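Local coordinates for protein terminal uridylyltransferase 1 (Trypanosoma brucei, PDB 5HZD) that adds uridines from UTP to the 3' ends of guide RNAs, ribosomal RNAs and some mRNAs, and takes part in mitochondrial RNA editing, at residues A[98-103]-A[147-152]; A[141-146]-A[171-176]; A[96-99]-A[104-107]; A[90-95]-A[249-254]; A[157-162]-A[175-180]. All coordinates share one frame; numbering follows the deposited sequence. Where two conformers were deposited one is given.

Contact 1: A[98-103]-A[147-152]; sequences RRWHDK and VRSITE
The last turn of helix 80-100 and the middle of helix 143-156 draw together at Trp100 and Ile150, whose CA atoms lie 6.9 Å apart. Trp100 carries the contact. With CG anti to its own N (chi1 165°), the indole reaches toward the other helix and Ile150 puts the end of its chain over one face: CD1 stands 4.1 Å from the centroid of the six-membered ring of Trp100, 27° off the normal, a CH-pi contact. CD1 is closest to the outer part of that ring, 3.7 Å from Trp100 CE3. On the opposite face of the indole lies CB of His101, next in sequence. Both helices belong to the nucleotidyltransferase palm, where they pack side by side against its mixed sheet; Ile150 also touches Ile175 of strand 174-177. At the pyrrole side of the indole, Ser149 CB approaches Trp100 CD1 at an oblique angle, 3.4 Å away. The hydroxyl of Ser149 is hydrogen-bonded to Asn145 O one turn back in its own helix, and a water joins it to the indole N-H: the water accepts from Trp100 NE1 at 3.1 Å and lies 2.8 Å from Ser149 OG.

Contact 2: A[141-146]-A[171-176]; sequences PLEKNA and RVPIIK
Glu143 lays its side chain across the pyrrolidine ring of Pro173 at roughly a right angle. The nearest approach is between Glu143 CB and Pro173 CG, 3.7 Å apart, while farther out the carboxylate carbon CD of Glu143 stands 4.0 Å from Pro173 CD. The ring is therefore touched at its CG by the root of the glutamate and at its CD by both the root and the acid end. Glu143 has CG anti to its carbonyl carbon (chi1 -71°) and then runs out extended (chi2 160°), a course that carries the carboxylate past the proline. There OE2 has two partners: it makes a salt bridge with Arg290, and a water donates to it at 2.8 Å, the same water donating to Pro173 O, also at 2.8 Å. The aliphatic contact and the water bridge thus tie the first turn of helix 143-156 to the residue just before strand 174-177. Backbone N of Lys144 also lies near Pro173 CG, while NZ of this lysine is hydrogen-bonded to NE2 of His169. The proline ring also touches Val147, one turn along the helix. This is a helix start packed against the entry to an inner strand of the palm sheet, beside the catalytic region: the side chain of Val172 is about 9 Å from that of Asp125, a probable ligand of the catalytic magnesium, and Arg171 probably binds RNA, as in related enzymes.

Contact 3: A[96-99]-A[104-107]; sequences VVRR and ARVF
Two guanidinium groups, those of Arg98 and Arg105, lie one upon the other with their planes 26° apart and their centres 3.8 Å from each other. The stack is offset: NH2 of Arg105 sits over the middle of the Arg98 group, 3.6 Å from Arg98 CZ, whereas NH2 of Arg98 falls toward the rim of the Arg105 group. The side chains come from different directions. Arg98 leaves the end of helix 80-100 and bends at chi3 (65°); Arg105 sets off from strand 105-109 away from the helix, and a bend at chi2 (-64°) brings its guanidinium back against that of Arg98. On the way, Arg98 CG passes 3.5 Å from Ala104 O. That carbonyl accepts from Arg105 NH1 at 2.8 Å, a fairly straight bond lying in the guanidinium plane but coming from above the carbonyl plane. Beneath the arginines the contact is apolar: Val97 CG2 meets Val106 CG2 at 3.8 Å and, more loosely, Ala104 CB, closing the short helix-to-strand connection over the edge strand of the palm sheet. Arg98 NE and Arg105 NH1 are both donors, 3.3 Å apart, so no hydrogen bond links them. The Asp102 carboxylate, in its salt bridge with Arg98, probably offsets part of the charge, while two carbonyls, Ala104 O and Asp102 O, grip Arg105 NH1; together they presumably allow the like charges to approach so closely.

Contact 4: A[90-95]-A[249-254]; sequences RAQLEC and AAVRAA
The guanidinium of Arg252 holds a water at its edge, in its plane, while in the conformer given, one of two, SG of Cys95 comes up obliquely, 3.6 Å from Arg252 NE. The water accepts from Arg252 NH2 at 3.1 Å and donates to Ala91 O at 2.8 Å, so it bridges the two helices through a backbone carbonyl of helix 80-100. In that same conformer SG of Cys95 also lies 3.8 Å from Arg252 CB, and the arginine, with CG anti to the backbone N (chi1 -168°) and a bend at chi3 (-70°), curls round the sulfur from CB to NH2. On the first helix the other guanidinium, that of Arg90, takes Glu94 OE2 at its edge, in its own plane, in a salt bridge 2.9 Å long from NH1; the oxygen is approached from above the carboxylate plane. Next to Arg252, Val251 and Gln92 cross at about a right angle. Val251 CG2 packs on Gln92 CG at 3.8 Å and its other methyl, CG1, on the backbone at Gln92 O, 3.7 Å away. The amide of Gln92 is occupied elsewhere, its OE1 accepting from Leu280 N and its NE2 donating to Glu279. The shorter helix 247-254 thus lies between two parts of the structure: Val251 and Arg252 face helix 80-100 of the palm, while Ala249, Ala250 and Ala253 rest on Leu244 of strand 239-244, in the separate four-stranded antiparallel sheet.

Contact 5: A[157-162]-A[175-180]; sequences VGFSFV and IKHHAS
Phe159 meets His177 with the edge of its ring. From CB, which points toward strand 174-177, the side chain keeps CG anti to the carbonyl carbon (chi1 -74°) and sends one side of the ring to the histidine. CD2 of Phe159 is 3.6 Å from both NE2 and CD2 of His177; the next atom out, Phe159 CE2, is likewise 3.6 Å from His177 NE2 and stands over a face of the imidazole. The planes are at 84° and the centroids 5.2 Å apart, an offset edge-to-face pair. Elsewhere round the phenyl ring, Val157 CG1 lies at the edge in its plane, and Tyr281 stacks on the ring. The phenylalanine follows Gly158, which ends helix 143-156 in a Schellman motif, and the turn delivers it into the layer between that helix and the palm sheet, where it also touches Leu154 and Leu164. ND1 of His177 is hydrogen-bonded to Ile283 O, and Phe285 stacks on the ring. The slightly positive C-H edge of Phe159, at CD2 and CE2, faces the pi cloud of His177, a weak attraction that needs no proton on NE2.

Four contacts lie within the palm; contact 4 joins its helix 80-100 to helix 247-254. Helix 80-100 carries contacts 4, 3 and 1 in that order, and helix 143-156 carries contacts 1 and 2. Contact 3 lies about 7 Å from contact 1 and about 10 Å from contact 4, centre to centre, and Arg90 and Glu94 of contact 4 bond to the backbone of Val106 in contact 3. Contacts 2 and 5 share strand 174-177, their centres about 16 Å apart, and Ile175 of that strand packs on Val147 and Thr151 of contact 1. Ala254 of contact 4 touches Val157 of contact 5. The side chain of His177 in contact 5 is about 7 Å from that of Asp286, probably important for catalysis.

Contact 1: A[98-103]-A[147-152]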
# COMPACT_ATOMS: atom_id res chain seq x y z
N ARG A 98 -6.71 8.69 -20.41
CA ARG A 98 -7.30 9.90 -21.02
C ARG A 98 -8.05 9.63 -22.31
O ARG A 98 -8.85 10.44 -22.73
CB ARG A 98 -6.24 10.98 -21.23
CG ARG A 98 -5.82 11.60 -19.91
CD ARG A 98 -4.82 12.73 -20.07
NE ARG A 98 -5.47 13.81 -20.79
CZ ARG A 98 -4.88 14.93 -21.19
NH1 ARG A 98 -5.60 15.85 -21.84
NH2 ARG A 98 -3.60 15.11 -20.99
N ARG A 99 -7.82 8.50 -22.95
CA ARG A 99 -8.62 8.15 -24.13
C ARG A 99 -10.04 7.78 -23.72
O ARG A 99 -10.99 8.00 -24.47
CB ARG A 99 -7.96 7.02 -24.94
CG ARG A 99 -8.86 6.33 -25.99
CD ARG A 99 -9.13 7.17 -27.26
NE ARG A 99 -8.00 7.98 -27.69
CZ ARG A 99 -6.98 7.53 -28.42
NH1 ARG A 99 -6.93 6.26 -28.80
NH2 ARG A 99 -6.01 8.36 -28.78
N TRP A 100 -10.20 7.26 -22.50
CA TRP A 100 -11.51 6.96 -21.94
C TRP A 100 -12.18 8.23 -21.38
O TRP A 100 -13.35 8.51 -21.64
CB TRP A 100 -11.34 5.90 -20.86
CG TRP A 100 -12.50 5.72 -19.96
CD1 TRP A 100 -13.72 5.20 -20.29
CD2 TRP A 100 -12.55 6.06 -18.58
NE1 TRP A 100 -14.54 5.20 -19.17
CE2 TRP A 100 -13.84 5.72 -18.11
CE3 TRP A 100 -11.62 6.62 -17.70
CZ2 TRP A 100 -14.24 5.94 -16.78
CZ3 TRP A 100 -12.01 6.85 -16.38
CH2 TRP A 100 -13.31 6.49 -15.93
N HIS A 101 -11.41 9.02 -20.66
CA HIS A 101 -11.94 10.22 -20.05
C HIS A 101 -10.86 11.29 -20.02
O HIS A 101 -9.93 11.20 -19.23
CB HIS A 101 -12.41 9.91 -18.63
CG HIS A 101 -13.20 11.01 -18.01
ND1 HIS A 101 -14.49 11.30 -18.40
CD2 HIS A 101 -12.88 11.90 -17.05
CE1 HIS A 101 -14.94 12.32 -17.70
NE2 HIS A 101 -13.98 12.71 -16.87
N ASP A 102 -10.99 12.29 -20.89
CA ASP A 102 -9.88 13.21 -21.10
C ASP A 102 -9.41 13.96 -19.86
O ASP A 102 -8.22 14.30 -19.74
CB ASP A 102 -10.21 14.23 -22.21
CG ASP A 102 -9.05 15.16 -22.47
OD1 ASP A 102 -7.99 14.64 -22.94
OD2 ASP A 102 -9.17 16.37 -22.16
N LYS A 103 -10.32 14.18 -18.93
CA LYS A 103 -9.97 14.96 -17.75
C LYS A 103 -9.49 14.10 -16.58
O LYS A 103 -9.11 14.63 -15.55
CB LYS A 103 -11.15 15.80 -17.31
CG LYS A 103 -11.39 16.98 -18.27
CD LYS A 103 -12.61 17.75 -17.86
CE LYS A 103 -12.33 18.54 -16.59
NZ LYS A 103 -13.45 19.47 -16.27
N VAL A 147 -14.05 -0.04 -15.28
CA VAL A 147 -13.14 -1.18 -15.31
C VAL A 147 -13.13 -1.86 -16.67
O VAL A 147 -12.04 -2.14 -17.21
CB VAL A 147 -13.53 -2.24 -14.23
CG1 VAL A 147 -12.91 -3.62 -14.56
CG2 VAL A 147 -13.13 -1.75 -12.85
N ARG A 148 -14.31 -2.08 -17.26
CA ARG A 148 -14.38 -2.75 -18.57
C ARG A 148 -13.79 -1.84 -19.66
O ARG A 148 -13.05 -2.32 -20.51
CB ARG A 148 -15.82 -3.19 -18.90
CG ARG A 148 -16.34 -4.17 -17.82
CD ARG A 148 -17.84 -4.32 -17.77
NE ARG A 148 -18.39 -4.75 -19.04
CZ ARG A 148 -19.28 -4.05 -19.73
NH1 ARG A 148 -19.73 -2.89 -19.24
NH2 ARG A 148 -19.74 -4.51 -20.89
N SER A 149 -14.08 -0.55 -19.60
CA SER A 149 -13.55 0.38 -20.62
C SER A 149 -12.05 0.43 -20.62
O SER A 149 -11.41 0.33 -21.70
CB SER A 149 -14.10 1.80 -20.39
OG SER A 149 -15.50 1.82 -20.62
N ILE A 150 -11.44 0.58 -19.45
CA ILE A 150 -9.99 0.70 -19.40
C ILE A 150 -9.30 -0.64 -19.69
O ILE A 150 -8.23 -0.68 -20.31
CB ILE A 150 -9.54 1.35 -18.10
CG1 ILE A 150 -10.05 2.81 -18.11
CG2 ILE A 150 -8.03 1.31 -17.96
CD1 ILE A 150 -9.97 3.44 -16.78
N THR A 151 -9.91 -1.75 -19.26
CA THR A 151 -9.38 -3.06 -19.65
C THR A 151 -9.24 -3.19 -21.16
O THR A 151 -8.21 -3.62 -21.64
CB THR A 151 -10.22 -4.18 -19.08
OG1 THR A 151 -10.15 -4.07 -17.65
CG2 THR A 151 -9.62 -5.55 -19.47
N GLU A 152 -10.26 -2.74 -21.89
CA GLU A 152 -10.22 -2.87 -23.35
C GLU A 152 -9.15 -1.98 -23.97
O GLU A 152 -8.46 -2.39 -24.89
CB GLU A 152 -11.59 -2.52 -23.94
CG GLU A 152 -11.63 -2.52 -25.45
CD GLU A 152 -11.53 -3.92 -26.05
OE1 GLU A 152 -11.54 -4.92 -25.29
OE2 GLU A 152 -11.43 -4.01 -27.30
O HOH W 1 -16.99 3.39 -18.92

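Contact 2: A[141-146]-A[171-176]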
# COMPACT_ATOMS: atom_id res chain seq x y z
N PRO A 141 -17.46 7.68 -12.03
CA PRO A 141 -18.60 7.22 -12.82
C PRO A 141 -18.83 5.75 -12.50
O PRO A 141 -18.06 5.21 -11.71
CB PRO A 141 -18.11 7.38 -14.26
CG PRO A 141 -16.62 7.19 -14.18
CD PRO A 141 -16.20 7.69 -12.81
N LEU A 142 -19.82 5.12 -13.10
CA LEU A 142 -20.12 3.74 -12.70
C LEU A 142 -18.90 2.86 -12.89
O LEU A 142 -18.36 2.71 -14.00
CB LEU A 142 -21.32 3.21 -13.45
CG LEU A 142 -22.63 3.74 -12.83
CD1 LEU A 142 -23.80 3.30 -13.61
CD2 LEU A 142 -22.81 3.27 -11.38
N GLU A 143 -18.41 2.32 -11.78
CA GLU A 143 -17.08 1.74 -11.79
C GLU A 143 -16.98 0.42 -12.53
O GLU A 143 -15.92 0.12 -13.07
CB GLU A 143 -16.53 1.61 -10.36
CG GLU A 143 -16.17 2.95 -9.74
CD GLU A 143 -16.12 2.83 -8.22
OE1 GLU A 143 -17.21 2.68 -7.61
OE2 GLU A 143 -15.01 2.89 -7.67
N LYS A 144 -18.05 -0.38 -12.56
CA LYS A 144 -17.99 -1.61 -13.33
C LYS A 144 -17.71 -1.28 -14.80
O LYS A 144 -16.97 -2.00 -15.51
CB LYS A 144 -19.31 -2.38 -13.19
CG LYS A 144 -19.48 -3.53 -14.16
CD LYS A 144 -20.84 -4.22 -14.03
CE LYS A 144 -21.12 -5.11 -15.25
NZ LYS A 144 -19.99 -6.04 -15.56
N ASN A 145 -18.29 -0.18 -15.27
CA ASN A 145 -18.11 0.15 -16.69
C ASN A 145 -16.75 0.75 -16.94
O ASN A 145 -16.13 0.50 -17.98
CB ASN A 145 -19.23 1.09 -17.17
CG ASN A 145 -20.57 0.44 -17.05
OD1 ASN A 145 -20.70 -0.74 -17.34
ND2 ASN A 145 -21.56 1.20 -16.61
N ALA A 146 -16.25 1.53 -15.98
CA ALA A 146 -14.92 2.10 -16.06
C ALA A 146 -13.88 0.97 -16.13
O ALA A 146 -12.94 1.00 -16.93
CB ALA A 146 -14.66 3.00 -14.84
N ARG A 171 -16.37 -5.04 -4.20
CA ARG A 171 -17.02 -3.94 -3.49
C ARG A 171 -16.45 -2.63 -4.02
O ARG A 171 -17.17 -1.63 -4.17
CB ARG A 171 -16.77 -4.06 -1.99
CG ARG A 171 -17.92 -3.59 -1.11
CD ARG A 171 -17.52 -3.59 0.36
NE ARG A 171 -16.20 -2.98 0.55
CZ ARG A 171 -15.98 -1.68 0.68
NH1 ARG A 171 -16.99 -0.82 0.63
NH2 ARG A 171 -14.74 -1.22 0.86
N VAL A 172 -15.16 -2.64 -4.30
CA VAL A 172 -14.50 -1.55 -5.00
C VAL A 172 -13.98 -2.16 -6.31
O VAL A 172 -12.99 -2.89 -6.29
CB VAL A 172 -13.32 -0.99 -4.18
CG1 VAL A 172 -12.72 0.21 -4.88
CG2 VAL A 172 -13.77 -0.60 -2.78
N PRO A 173 -14.67 -1.90 -7.44
CA PRO A 173 -14.17 -2.50 -8.68
C PRO A 173 -12.81 -1.94 -9.05
O PRO A 173 -12.55 -0.75 -8.91
CB PRO A 173 -15.20 -2.05 -9.72
CG PRO A 173 -16.45 -1.80 -8.90
CD PRO A 173 -15.93 -1.16 -7.66
N ILE A 174 -11.93 -2.82 -9.51
CA ILE A 174 -10.56 -2.44 -9.85
C ILE A 174 -10.09 -3.26 -11.03
O ILE A 174 -10.76 -4.21 -11.46
CB ILE A 174 -9.57 -2.65 -8.68
CG1 ILE A 174 -9.58 -4.13 -8.24
CG2 ILE A 174 -9.93 -1.77 -7.49
CD1 ILE A 174 -8.38 -4.46 -7.32
N ILE A 175 -8.95 -2.86 -11.60
CA ILE A 175 -8.22 -3.68 -12.55
C ILE A 175 -6.92 -4.08 -11.89
O ILE A 175 -6.19 -3.24 -11.40
CB ILE A 175 -7.87 -2.89 -13.84
CG1 ILE A 175 -9.16 -2.49 -14.59
CG2 ILE A 175 -6.99 -3.77 -14.76
CD1 ILE A 175 -8.90 -1.51 -15.75
N LYS A 176 -6.63 -5.37 -11.85
CA LYS A 176 -5.34 -5.83 -11.34
C LYS A 176 -4.48 -6.24 -12.51
O LYS A 176 -4.93 -6.97 -13.40
CB LYS A 176 -5.53 -7.06 -10.43
CG LYS A 176 -6.07 -6.69 -9.02
CD LYS A 176 -6.11 -7.93 -8.12
CE LYS A 176 -4.73 -8.30 -7.64
NZ LYS A 176 -4.34 -7.34 -6.54
O HOH W 2 -12.46 1.88 -7.93

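Contact 3: A[96-99]-A[104-107]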
# COMPACT_ATOMS: atom_id res chain seq x y z
N VAL A 96 -3.19 6.30 -21.45
CA VAL A 96 -4.22 5.33 -21.80
C VAL A 96 -5.56 5.80 -21.26
O VAL A 96 -6.57 5.86 -22.01
CB VAL A 96 -3.90 3.94 -21.20
CG1 VAL A 96 -5.05 2.97 -21.52
CG2 VAL A 96 -2.58 3.42 -21.74
N VAL A 97 -5.62 6.17 -19.97
CA VAL A 97 -6.94 6.46 -19.40
C VAL A 97 -7.54 7.75 -19.94
O VAL A 97 -8.76 7.88 -19.96
CB VAL A 97 -6.96 6.44 -17.87
CG1 VAL A 97 -6.39 5.11 -17.37
CG2 VAL A 97 -6.18 7.57 -17.33
N ARG A 98 -6.71 8.69 -20.41
CA ARG A 98 -7.30 9.90 -21.02
C ARG A 98 -8.05 9.63 -22.31
O ARG A 98 -8.85 10.44 -22.73
CB ARG A 98 -6.24 10.98 -21.23
CG ARG A 98 -5.82 11.60 -19.91
CD ARG A 98 -4.82 12.73 -20.07
NE ARG A 98 -5.47 13.81 -20.79
CZ ARG A 98 -4.88 14.93 -21.19
NH1 ARG A 98 -5.60 15.85 -21.84
NH2 ARG A 98 -3.60 15.11 -20.99
N ARG A 99 -7.82 8.50 -22.95
CA ARG A 99 -8.62 8.15 -24.13
C ARG A 99 -10.04 7.78 -23.72
O ARG A 99 -10.99 8.00 -24.47
CB ARG A 99 -7.96 7.02 -24.94
CG ARG A 99 -8.86 6.33 -25.99
CD ARG A 99 -9.13 7.17 -27.26
NE ARG A 99 -8.00 7.98 -27.69
CZ ARG A 99 -6.98 7.53 -28.42
NH1 ARG A 99 -6.93 6.26 -28.80
NH2 ARG A 99 -6.01 8.36 -28.78
N ALA A 104 -9.51 12.78 -16.74
CA ALA A 104 -8.93 11.91 -15.72
C ALA A 104 -7.41 12.06 -15.61
O ALA A 104 -6.71 12.21 -16.62
CB ALA A 104 -9.27 10.48 -16.02
N ARG A 105 -6.92 11.99 -14.38
CA ARG A 105 -5.49 11.99 -14.11
C ARG A 105 -5.17 10.83 -13.19
O ARG A 105 -6.06 10.31 -12.51
CB ARG A 105 -5.03 13.32 -13.51
CG ARG A 105 -5.24 14.53 -14.46
CD ARG A 105 -4.38 14.39 -15.70
NE ARG A 105 -4.54 15.58 -16.57
CZ ARG A 105 -5.48 15.71 -17.50
NH1 ARG A 105 -6.36 14.75 -17.72
NH2 ARG A 105 -5.56 16.83 -18.22
N VAL A 106 -3.92 10.40 -13.21
CA VAL A 106 -3.52 9.20 -12.48
C VAL A 106 -2.66 9.61 -11.29
O VAL A 106 -1.70 10.36 -11.43
CB VAL A 106 -2.72 8.22 -13.40
CG1 VAL A 106 -2.26 6.97 -12.60
CG2 VAL A 106 -3.61 7.75 -14.57
N PHE A 107 -3.02 9.10 -10.10
CA PHE A 107 -2.30 9.41 -8.86
C PHE A 107 -1.73 8.11 -8.32
O PHE A 107 -2.48 7.14 -8.20
CB PHE A 107 -3.30 9.90 -7.81
CG PHE A 107 -4.01 11.20 -8.17
CD1 PHE A 107 -5.01 11.20 -9.15
CD2 PHE A 107 -3.75 12.38 -7.48
CE1 PHE A 107 -5.68 12.36 -9.48
CE2 PHE A 107 -4.44 13.54 -7.80
CZ PHE A 107 -5.38 13.54 -8.81

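Contact 4: A[90-95]-A[249-254]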
# COMPACT_ATOMS: atom_id res chain seq x y z
N ARG A 90 3.30 5.59 -14.42
CA ARG A 90 2.13 6.41 -14.12
C ARG A 90 1.79 7.28 -15.33
O ARG A 90 0.63 7.38 -15.71
CB ARG A 90 2.41 7.34 -12.91
CG ARG A 90 1.15 8.05 -12.37
CD ARG A 90 1.51 9.36 -11.64
NE ARG A 90 2.18 10.21 -12.60
CZ ARG A 90 1.54 10.94 -13.50
NH1 ARG A 90 0.20 10.97 -13.50
NH2 ARG A 90 2.25 11.61 -14.40
N ALA A 91 2.80 7.93 -15.92
CA ALA A 91 2.55 8.79 -17.07
C ALA A 91 2.05 7.96 -18.23
O ALA A 91 1.16 8.42 -18.98
CB ALA A 91 3.82 9.55 -17.46
N GLN A 92 2.58 6.75 -18.39
CA GLN A 92 2.09 5.84 -19.45
C GLN A 92 0.62 5.50 -19.25
O GLN A 92 -0.18 5.58 -20.18
CB GLN A 92 2.97 4.57 -19.49
CG GLN A 92 4.37 4.89 -19.96
CD GLN A 92 5.42 3.90 -19.52
OE1 GLN A 92 5.11 2.75 -19.14
NE2 GLN A 92 6.68 4.31 -19.61
N LEU A 93 0.26 5.13 -18.03
CA LEU A 93 -1.13 4.82 -17.74
C LEU A 93 -2.02 6.03 -17.98
O LEU A 93 -3.14 5.88 -18.49
CB LEU A 93 -1.29 4.29 -16.31
CG LEU A 93 -2.73 3.88 -15.98
CD1 LEU A 93 -3.26 2.73 -16.86
CD2 LEU A 93 -2.78 3.44 -14.48
N GLU A 94 -1.52 7.23 -17.69
CA GLU A 94 -2.37 8.40 -17.86
C GLU A 94 -2.70 8.62 -19.32
O GLU A 94 -3.82 9.01 -19.65
CB GLU A 94 -1.72 9.63 -17.24
CG GLU A 94 -2.62 10.86 -17.21
CD GLU A 94 -2.01 11.94 -16.34
OE1 GLU A 94 -1.46 12.91 -16.92
OE2 GLU A 94 -2.05 11.84 -15.08
N CYS A 95 -1.77 8.32 -20.22
CA CYS A 95 -2.03 8.38 -21.67
C CYS A 95 -3.17 7.48 -22.07
O CYS A 95 -3.99 7.80 -22.93
CB CYS A 95 -0.80 7.93 -22.43
SG CYS A 95 0.61 9.00 -22.32
N ALA A 249 6.84 8.16 -24.41
CA ALA A 249 6.43 8.57 -25.75
C ALA A 249 5.94 7.37 -26.56
O ALA A 249 5.05 7.51 -27.39
CB ALA A 249 7.57 9.28 -26.50
N ALA A 250 6.52 6.19 -26.32
CA ALA A 250 6.13 5.01 -27.07
C ALA A 250 4.69 4.61 -26.75
O ALA A 250 3.93 4.23 -27.63
CB ALA A 250 7.08 3.85 -26.81
N VAL A 251 4.30 4.70 -25.48
CA VAL A 251 2.90 4.44 -25.14
C VAL A 251 1.97 5.54 -25.66
O VAL A 251 0.88 5.26 -26.15
CB VAL A 251 2.76 4.23 -23.62
CG1 VAL A 251 1.28 4.02 -23.25
CG2 VAL A 251 3.61 3.03 -23.18
N ARG A 252 2.40 6.80 -25.56
CA ARG A 252 1.63 7.92 -26.07
C ARG A 252 1.40 7.73 -27.58
O ARG A 252 0.27 7.95 -28.06
CB ARG A 252 2.34 9.24 -25.70
CG ARG A 252 1.50 10.52 -25.92
CD ARG A 252 2.22 11.78 -25.34
NE ARG A 252 2.24 11.77 -23.88
CZ ARG A 252 3.34 11.79 -23.13
NH1 ARG A 252 4.54 11.86 -23.69
NH2 ARG A 252 3.23 11.77 -21.80
N ALA A 253 2.41 7.28 -28.31
CA ALA A 253 2.26 6.99 -29.75
C ALA A 253 1.29 5.83 -30.02
O ALA A 253 0.49 5.89 -30.94
CB ALA A 253 3.62 6.72 -30.41
N ALA A 254 1.38 4.76 -29.23
CA ALA A 254 0.47 3.61 -29.40
C ALA A 254 -0.98 3.96 -29.09
O ALA A 254 -1.91 3.27 -29.55
CB ALA A 254 0.93 2.46 -28.53
O HOH W 3 1.07 11.16 -19.68

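Contact 5: A[157-162]-A[175-180]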
# COMPACT_ATOMS: atom_id res chain seq x y z
N VAL A 157 -3.55 -1.77 -26.54
CA VAL A 157 -2.19 -1.20 -26.60
C VAL A 157 -1.15 -2.29 -26.32
O VAL A 157 0.05 -2.01 -26.28
CB VAL A 157 -2.07 0.05 -25.66
CG1 VAL A 157 -1.84 -0.34 -24.23
CG2 VAL A 157 -0.99 1.00 -26.12
N GLY A 158 -1.61 -3.53 -26.15
CA GLY A 158 -0.73 -4.68 -26.05
C GLY A 158 -0.73 -5.51 -24.78
O GLY A 158 0.03 -6.47 -24.65
N PHE A 159 -1.58 -5.16 -23.81
CA PHE A 159 -1.66 -5.99 -22.60
C PHE A 159 -2.42 -7.27 -22.92
O PHE A 159 -3.45 -7.23 -23.57
CB PHE A 159 -2.31 -5.23 -21.44
CG PHE A 159 -1.41 -4.18 -20.83
CD1 PHE A 159 -1.22 -2.95 -21.46
CD2 PHE A 159 -0.71 -4.44 -19.65
CE1 PHE A 159 -0.38 -1.99 -20.91
CE2 PHE A 159 0.14 -3.49 -19.10
CZ PHE A 159 0.31 -2.25 -19.73
N SER A 160 -1.88 -8.41 -22.46
CA SER A 160 -2.53 -9.70 -22.65
C SER A 160 -3.59 -10.06 -21.59
O SER A 160 -3.45 -9.68 -20.42
CB SER A 160 -1.46 -10.78 -22.65
OG SER A 160 -2.07 -12.04 -22.72
N PHE A 161 -4.60 -10.84 -21.95
CA PHE A 161 -5.53 -11.34 -20.96
C PHE A 161 -4.85 -12.20 -19.88
O PHE A 161 -5.38 -12.34 -18.79
CB PHE A 161 -6.67 -12.14 -21.62
CG PHE A 161 -6.28 -13.54 -22.00
CD1 PHE A 161 -5.43 -13.77 -23.07
CD2 PHE A 161 -6.75 -14.62 -21.28
CE1 PHE A 161 -5.06 -15.05 -23.42
CE2 PHE A 161 -6.38 -15.91 -21.63
CZ PHE A 161 -5.53 -16.12 -22.70
N VAL A 162 -3.69 -12.77 -20.19
CA VAL A 162 -2.89 -13.51 -19.21
C VAL A 162 -2.52 -12.61 -18.01
O VAL A 162 -2.45 -13.04 -16.86
CB VAL A 162 -1.60 -14.05 -19.89
CG1 VAL A 162 -0.56 -14.55 -18.91
CG2 VAL A 162 -1.97 -15.16 -20.90
N ILE A 175 -8.95 -2.86 -11.60
CA ILE A 175 -8.22 -3.68 -12.55
C ILE A 175 -6.92 -4.08 -11.89
O ILE A 175 -6.19 -3.24 -11.40
CB ILE A 175 -7.87 -2.89 -13.84
CG1 ILE A 175 -9.16 -2.49 -14.59
CG2 ILE A 175 -6.99 -3.77 -14.76
CD1 ILE A 175 -8.90 -1.51 -15.75
N LYS A 176 -6.63 -5.37 -11.85
CA LYS A 176 -5.34 -5.83 -11.34
C LYS A 176 -4.48 -6.24 -12.51
O LYS A 176 -4.93 -6.97 -13.40
CB LYS A 176 -5.53 -7.06 -10.43
CG LYS A 176 -6.07 -6.69 -9.02
CD LYS A 176 -6.11 -7.93 -8.12
CE LYS A 176 -4.73 -8.30 -7.64
NZ LYS A 176 -4.34 -7.34 -6.54
N HIS A 177 -3.24 -5.76 -12.53
CA HIS A 177 -2.30 -6.22 -13.53
C HIS A 177 -1.22 -7.07 -12.88
O HIS A 177 -0.58 -6.65 -11.91
CB HIS A 177 -1.66 -5.02 -14.26
CG HIS A 177 -0.58 -5.43 -15.21
ND1 HIS A 177 0.76 -5.28 -14.92
CD2 HIS A 177 -0.64 -6.07 -16.41
CE1 HIS A 177 1.47 -5.76 -15.93
NE2 HIS A 177 0.65 -6.26 -16.83
N HIS A 178 -1.06 -8.29 -13.38
CA HIS A 178 -0.07 -9.23 -12.85
C HIS A 178 1.07 -9.35 -13.86
O HIS A 178 0.91 -9.94 -14.93
CB HIS A 178 -0.71 -10.62 -12.69
CG HIS A 178 -1.97 -10.64 -11.89
ND1 HIS A 178 -1.97 -10.79 -10.52
CD2 HIS A 178 -3.27 -10.57 -12.27
CE1 HIS A 178 -3.22 -10.79 -10.08
NE2 HIS A 178 -4.03 -10.67 -11.12
N ALA A 179 2.24 -8.82 -13.52
CA ALA A 179 3.36 -8.85 -14.45
C ALA A 179 3.98 -10.21 -14.57
O ALA A 179 4.17 -10.91 -13.57
CB ALA A 179 4.44 -7.86 -14.02
N SER A 180 4.30 -10.59 -15.80
CA SER A 180 5.05 -11.82 -16.04
C SER A 180 6.50 -11.62 -15.61
O SER A 180 7.01 -10.50 -15.55
CB SER A 180 5.01 -12.18 -17.52
OG SER A 180 3.68 -12.42 -17.94